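Local atomic coordinates of D-mandelate dehydrogenase (Rhodotorula graminis, PDB entry 2W2K), a protein that probably interconverts D-mandelate and the matching 2-oxo acid with a nicotinamide cofactor, as a member of the D-isomer specific 2-hydroxyacid dehydrogenase family. Residues I324-F327 with L328-K332; E311-H314 with E315-R318. One frame throughout, in Å; residues are numbered along the deposited sequence.

Contact 1: I324-F327 with L328-K332; sequences IDRF and LLQGK
The C-terminal turns of helix 310-330 hold this contact, where Arg326 and Asp325 meet Gln330 and Lys332 as the helix widens into a pi-type turn and Gly331, with positive phi, leaves helical geometry. Arg326 O takes two bonds, from Gln330 N at 3.2 Å and from Lys332 N at 3.2 Å, which reach it from opposite faces of its carbonyl plane; the second closes the turn over the glycine. Just before it the i to i+4 bonds persist, Leu328 N to Ile324 O and Leu329 N to Asp325 O, both 2.9 Å, but Asp325 O also draws a weak bond from Gln330 N, one residue further on. Asp325 CG stands anti to the backbone N (chi1 -167°), which brings OD1 within 3.2 Å of Gln330 NE2 in a weak but nearly straight bond; its other oxygen, OD2, is salt-bridged to Lys26. Arg326 bends at chi3 (61°), and Lys332 CB and CD lie over one face of its guanidinium, with CD 3.9 Å from NH1. Pro333 O accepts a bond from Arg326 NE. On the inward side Ile324 CG2 lies alongside Leu328 CD1 at 4.0 Å. These two face strands 54-57 and 83-86 of the five-stranded parallel sheet, Phe327 also meets Val83, and Ile324 and Leu329 reach helix 17-26 and the Phe27 that follows it.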
ATOM      1  N   ILE B 324      31.014  13.759  12.045  1.00  5.83           N
ATOM      2  CA  ILE B 324      32.315  13.676  12.758  1.00  7.43           C
ATOM      3  C   ILE B 324      33.434  14.484  12.035  1.00  7.61           C
ATOM      4  O   ILE B 324      34.247  15.187  12.682  1.00  7.40           O
ATOM      5  CB  ILE B 324      32.699  12.187  13.034  1.00  5.78           C
ATOM      6  CG1 ILE B 324      31.719  11.552  14.055  1.00  6.54           C
ATOM      7  CG2 ILE B 324      34.143  12.058  13.544  1.00  9.69           C
ATOM      8  CD1 ILE B 324      31.801  10.013  14.117  1.00  6.54           C
ATOM      9  N   ASP B 325      33.442  14.425  10.704  1.00  9.07           N
ATOM     10  CA  ASP B 325      34.405  15.199   9.876  1.00 10.40           C
ATOM     11  C   ASP B 325      34.237  16.711  10.099  1.00  9.49           C
ATOM     12  O   ASP B 325      35.214  17.413  10.421  1.00 10.01           O
ATOM     13  CB  ASP B 325      34.221  14.837   8.384  1.00  8.72           C
ATOM     14  CG  ASP B 325      35.366  15.337   7.478  1.00 16.46           C
ATOM     15  OD1 ASP B 325      36.109  16.287   7.816  1.00 17.57           O
ATOM     16  OD2 ASP B 325      35.521  14.762   6.387  1.00 16.74           O
ATOM     17  N   ARG B 326      33.006  17.200   9.925  1.00  9.57           N
ATOM     18  CA  ARG B 326      32.654  18.606  10.234  1.00  8.80           C
ATOM     19  C   ARG B 326      33.133  19.047  11.636  1.00  9.79           C
ATOM     20  O   ARG B 326      33.829  20.051  11.762  1.00 10.39           O
ATOM     21  CB  ARG B 326      31.147  18.860  10.114  1.00  6.67           C
ATOM     22  CG  ARG B 326      30.629  18.863   8.675  1.00 10.82           C
ATOM     23  CD  ARG B 326      29.081  18.921   8.604  1.00 10.91           C
ATOM     24  NE  ARG B 326      28.512  20.127   9.219  1.00 10.87           N
ATOM     25  CZ  ARG B 326      28.209  21.266   8.583  1.00 20.27           C
ATOM     26  NH1 ARG B 326      28.417  21.396   7.277  1.00 13.32           N
ATOM     27  NH2 ARG B 326      27.687  22.278   9.272  1.00 13.20           N
ATOM     28  N   PHE B 327      32.752  18.285  12.669  1.00  9.06           N
ATOM     29  CA  PHE B 327      32.935  18.674  14.079  1.00  9.68           C
ATOM     30  C   PHE B 327      34.391  18.569  14.588  1.00 11.62           C
ATOM     31  O   PHE B 327      34.812  19.381  15.417  1.00 12.94           O
ATOM     32  CB  PHE B 327      31.984  17.838  14.968  1.00  8.98           C
ATOM     33  CG  PHE B 327      31.728  18.433  16.336  1.00  9.32           C
ATOM     34  CD1 PHE B 327      30.838  19.502  16.504  1.00 10.40           C
ATOM     35  CD2 PHE B 327      32.369  17.914  17.468  1.00  8.07           C
ATOM     36  CE1 PHE B 327      30.586  20.050  17.767  1.00 12.31           C
ATOM     37  CE2 PHE B 327      32.117  18.456  18.749  1.00 10.30           C
ATOM     38  CZ  PHE B 327      31.224  19.522  18.898  1.00 14.23           C
ATOM     39  N   LEU B 328      35.159  17.599  14.092  1.00 10.52           N
ATOM     40  CA  LEU B 328      36.577  17.444  14.514  1.00 11.55           C
ATOM     41  C   LEU B 328      37.631  18.090  13.607  1.00  9.62           C
ATOM     42  O   LEU B 328      38.725  18.450  14.088  1.00  9.91           O
ATOM     43  CB  LEU B 328      36.947  15.951  14.701  1.00  8.94           C
ATOM     44  CG  LEU B 328      36.262  15.169  15.839  1.00 10.08           C
ATOM     45  CD1 LEU B 328      36.891  13.772  15.975  1.00 11.95           C
ATOM     46  CD2 LEU B 328      36.328  15.942  17.176  1.00 16.63           C
ATOM     47  N   LEU B 329      37.337  18.198  12.310  1.00 10.28           N
ATOM     48  CA  LEU B 329      38.345  18.667  11.316  1.00 11.72           C
ATOM     49  C   LEU B 329      38.043  20.033  10.640  1.00 14.86           C
ATOM     50  O   LEU B 329      38.973  20.779  10.281  1.00 15.14           O
ATOM     51  CB  LEU B 329      38.631  17.596  10.256  1.00 11.38           C
ATOM     52  CG  LEU B 329      39.199  16.240  10.730  1.00 15.03           C
ATOM     53  CD1 LEU B 329      39.435  15.275   9.583  1.00 18.22           C
ATOM     54  CD2 LEU B 329      40.458  16.426  11.547  1.00 14.70           C
ATOM     55  N   GLN B 330      36.769  20.367  10.483  1.00 12.20           N
ATOM     56  CA  GLN B 330      36.352  21.556   9.696  1.00 14.42           C
ATOM     57  C   GLN B 330      35.960  22.794  10.532  1.00 14.64           C
ATOM     58  O   GLN B 330      35.710  23.875   9.975  1.00 13.94           O
ATOM     59  CB  GLN B 330      35.180  21.184   8.753  1.00 12.72           C
ATOM     60  CG  GLN B 330      35.491  20.106   7.703  1.00 14.90           C
ATOM     61  CD  GLN B 330      34.264  19.743   6.844  1.00 18.48           C
ATOM     62  OE1 GLN B 330      33.493  20.610   6.426  1.00 24.00           O
ATOM     63  NE2 GLN B 330      34.089  18.468   6.587  1.00 18.40           N
ATOM     64  N   GLY B 331      35.880  22.652  11.859  1.00 12.44           N
ATOM     65  CA  GLY B 331      35.375  23.749  12.714  1.00 12.09           C
ATOM     66  C   GLY B 331      33.911  24.129  12.473  1.00 14.85           C
ATOM     67  O   GLY B 331      33.513  25.266  12.741  1.00 13.54           O
ATOM     68  N   LYS B 332      33.118  23.166  11.984  1.00 13.11           N
ATOM     69  CA  LYS B 332      31.698  23.353  11.642  1.00 13.16           C
ATOM     70  C   LYS B 332      30.733  22.599  12.598  1.00 15.41           C
ATOM     71  O   LYS B 332      31.071  21.524  13.110  1.00 11.73           O
ATOM     72  CB  LYS B 332      31.446  22.921  10.197  1.00 14.51           C
ATOM     73  CG  LYS B 332      32.163  23.799   9.154  1.00 16.78           C
ATOM     74  CD  LYS B 332      31.580  23.580   7.766  1.00 25.08           C
ATOM     75  CE  LYS B 332      32.288  24.437   6.730  1.00 30.13           C
ATOM     76  NZ  LYS B 332      31.866  24.080   5.352  1.00 27.58           N
TER

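Contact 2: E311-H314 with E315-R318; sequences ETFH and EFER
Phe316 rests on Thr312 one turn back along helix 310-330, the two side chains running side by side in the same direction, with the ring face turned to the threonine methyl. From CB outward the phenylalanine meets first the helix backbone and then methyl and ring carbons. Its CB is 3.6 Å from Phe313 O, and its CG is as near to Thr312 O, the same oxygen that takes the Phe316 backbone N-H. With CG anti to the carbonyl carbon (chi1 -72°), the ring lies back over the preceding turn. There CD2 comes 4.1 Å from Phe313 CD1, at the edge of the Phe313 ring and near its plane. The Thr312 methyl sits over the face near the far rim, CG2 closest to CZ at 3.5 Å, with CE1 and CE2 a little farther away. This is a CH-pi contact, 3.9 Å from the ring centroid. Thr312 OG1 turns elsewhere, to a hydrogen bond with the backbone oxygen of Gly307, an NAD(+)-binding residue. A serine in place of Phe316 would probably leave the Thr312 methyl without its aromatic cover and open a gap beside Phe313. On another side of the helix Arg318 grips Glu315 side-on in a two-nitrogen salt bridge: NE lies 2.9 Å from OE1 and NH2 2.8 Å from OE2, both oxygens close to the guanidinium plane, although the carboxylate is turned so that OE1 is met from above its own plane. Glu317 instead takes backbone N-H groups of Arg14, His15 and Leu16, just ahead of helix 17-26. Phe316 also touches Ser109 and Ala112 in the loop between strand 105-107 and helix 114-130, and Glu311 and Phe313 pack against a neighbouring subunit.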
ATOM      1  N   GLU B 311      18.141   2.952   0.735  1.00  6.87           N
ATOM      2  CA  GLU B 311      18.317   4.431   0.713  1.00  7.29           C
ATOM      3  C   GLU B 311      18.410   5.064   2.110  1.00  6.29           C
ATOM      4  O   GLU B 311      19.161   6.045   2.323  1.00  7.61           O
ATOM      5  CB  GLU B 311      17.219   5.143  -0.137  1.00  8.48           C
ATOM      6  CG  GLU B 311      17.268   4.814  -1.666  1.00 10.11           C
ATOM      7  CD  GLU B 311      16.709   3.432  -2.055  1.00 13.26           C
ATOM      8  OE1 GLU B 311      16.037   2.747  -1.245  1.00  9.64           O
ATOM      9  OE2 GLU B 311      16.962   3.004  -3.203  1.00 14.51           O
ATOM     10  N   THR B 312      17.651   4.524   3.065  1.00  7.28           N
ATOM     11  CA  THR B 312      17.801   4.935   4.486  1.00  7.01           C
ATOM     12  C   THR B 312      19.239   4.671   4.967  1.00  7.63           C
ATOM     13  O   THR B 312      19.870   5.537   5.589  1.00  5.86           O
ATOM     14  CB  THR B 312      16.799   4.194   5.412  1.00  7.73           C
ATOM     15  OG1 THR B 312      15.453   4.370   4.917  1.00  7.03           O
ATOM     16  CG2 THR B 312      16.890   4.745   6.840  1.00  5.46           C
ATOM     17  N   PHE B 313      19.754   3.478   4.663  1.00  8.10           N
ATOM     18  CA  PHE B 313      21.072   3.044   5.164  1.00  7.82           C
ATOM     19  C   PHE B 313      22.206   3.873   4.529  1.00  8.43           C
ATOM     20  O   PHE B 313      23.197   4.200   5.211  1.00  7.62           O
ATOM     21  CB  PHE B 313      21.300   1.528   4.908  1.00  7.45           C
ATOM     22  CG  PHE B 313      20.226   0.614   5.466  1.00  8.18           C
ATOM     23  CD1 PHE B 313      19.500   0.946   6.613  1.00  8.70           C
ATOM     24  CD2 PHE B 313      19.968  -0.622   4.852  1.00 10.34           C
ATOM     25  CE1 PHE B 313      18.509   0.072   7.118  1.00 15.87           C
ATOM     26  CE2 PHE B 313      18.980  -1.498   5.354  1.00 10.02           C
ATOM     27  CZ  PHE B 313      18.262  -1.149   6.486  1.00 12.79           C
ATOM     28  N   HIS B 314      22.073   4.216   3.240  1.00  8.22           N
ATOM     29  CA  HIS B 314      23.018   5.153   2.569  1.00  8.46           C
ATOM     30  C   HIS B 314      23.094   6.479   3.354  1.00  8.69           C
ATOM     31  O   HIS B 314      24.191   7.022   3.613  1.00  8.40           O
ATOM     32  CB  HIS B 314      22.569   5.456   1.126  1.00  9.12           C
ATOM     33  CG  HIS B 314      23.018   4.451   0.101  1.00 16.56           C
ATOM     34  ND1 HIS B 314      22.823   3.090   0.235  1.00 21.11           N
ATOM     35  CD2 HIS B 314      23.649   4.620  -1.088  1.00 20.43           C
ATOM     36  CE1 HIS B 314      23.324   2.466  -0.821  1.00 14.57           C
ATOM     37  NE2 HIS B 314      23.824   3.372  -1.641  1.00 25.42           N
ATOM     38  N   GLU B 315      21.927   7.015   3.725  1.00  7.78           N
ATOM     39  CA  GLU B 315      21.893   8.278   4.464  1.00  9.63           C
ATOM     40  C   GLU B 315      22.409   8.167   5.927  1.00  7.34           C
ATOM     41  O   GLU B 315      23.047   9.122   6.422  1.00  6.63           O
ATOM     42  CB  GLU B 315      20.520   8.976   4.320  1.00 10.49           C
ATOM     43  CG  GLU B 315      20.444  10.400   4.892  1.00 13.51           C
ATOM     44  CD  GLU B 315      21.095  11.507   4.016  1.00 14.93           C
ATOM     45  OE1 GLU B 315      21.754  11.220   2.974  1.00 14.97           O
ATOM     46  OE2 GLU B 315      20.936  12.689   4.416  1.00 14.38           O
ATOM     47  N   PHE B 316      22.166   7.032   6.609  1.00  4.66           N
ATOM     48  CA  PHE B 316      22.791   6.760   7.940  1.00  5.26           C
ATOM     49  C   PHE B 316      24.339   6.845   7.842  1.00  9.28           C
ATOM     50  O   PHE B 316      24.992   7.507   8.662  1.00  8.25           O
ATOM     51  CB  PHE B 316      22.419   5.362   8.543  1.00  5.44           C
ATOM     52  CG  PHE B 316      20.994   5.225   9.045  1.00  6.03           C
ATOM     53  CD1 PHE B 316      20.174   6.340   9.302  1.00  8.44           C
ATOM     54  CD2 PHE B 316      20.474   3.951   9.283  1.00  8.56           C
ATOM     55  CE1 PHE B 316      18.823   6.158   9.772  1.00  7.41           C
ATOM     56  CE2 PHE B 316      19.156   3.764   9.752  1.00  9.44           C
ATOM     57  CZ  PHE B 316      18.337   4.884  10.004  1.00 11.55           C
ATOM     58  N   GLU B 317      24.926   6.144   6.862  1.00  8.05           N
ATOM     59  CA  GLU B 317      26.391   6.182   6.641  1.00  6.71           C
ATOM     60  C   GLU B 317      26.896   7.588   6.288  1.00  8.84           C
ATOM     61  O   GLU B 317      27.905   8.035   6.856  1.00  5.76           O
ATOM     62  CB  GLU B 317      26.807   5.137   5.571  1.00  5.37           C
ATOM     63  CG  GLU B 317      26.583   3.689   6.075  1.00  5.22           C
ATOM     64  CD  GLU B 317      27.238   2.586   5.224  1.00 11.27           C
ATOM     65  OE1 GLU B 317      27.853   2.887   4.170  1.00 10.58           O
ATOM     66  OE2 GLU B 317      27.111   1.399   5.637  1.00 10.17           O
ATOM     67  N   ARG B 318      26.203   8.298   5.380  1.00  8.02           N
ATOM     68  CA  ARG B 318      26.612   9.689   5.026  1.00  7.55           C
ATOM     69  C   ARG B 318      26.547  10.657   6.226  1.00  7.91           C
ATOM     70  O   ARG B 318      27.493  11.418   6.458  1.00  8.74           O
ATOM     71  CB  ARG B 318      25.781  10.265   3.849  1.00  8.25           C
ATOM     72  CG  ARG B 318      26.322  11.654   3.319  1.00  8.17           C
ATOM     73  CD  ARG B 318      25.347  12.300   2.301  1.00 11.23           C
ATOM     74  NE  ARG B 318      24.166  12.884   2.954  1.00 14.57           N
ATOM     75  CZ  ARG B 318      24.119  14.101   3.508  1.00 18.64           C
ATOM     76  NH1 ARG B 318      25.190  14.904   3.514  1.00 14.44           N
ATOM     77  NH2 ARG B 318      22.994  14.529   4.062  1.00 17.35           N
TER

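Overall arrangement
Both contacts are local pairings on helix 310-330, their centres about 19 Å apart and their nearest atoms about 7 Å apart. Contact 2, near the helix start, sits closer to the chain centre, beside the NAD(+)-binding Gly307 and a neighbouring subunit; contact 1, at the far end, lies peripherally and away from the annotated sites. Each is partly buried, but contact 1 has more exposed residues. Its inner face packs on the five-stranded sheet, whereas contact 2 mainly meets loops. Chemically, contact 2 combines regular helical bonds with aromatic and methyl packing and a Glu-Arg salt bridge; contact 1 has a widened last turn, one carbonyl oxygen taking two N-H groups, with polar side chains outside and aliphatic ones inside.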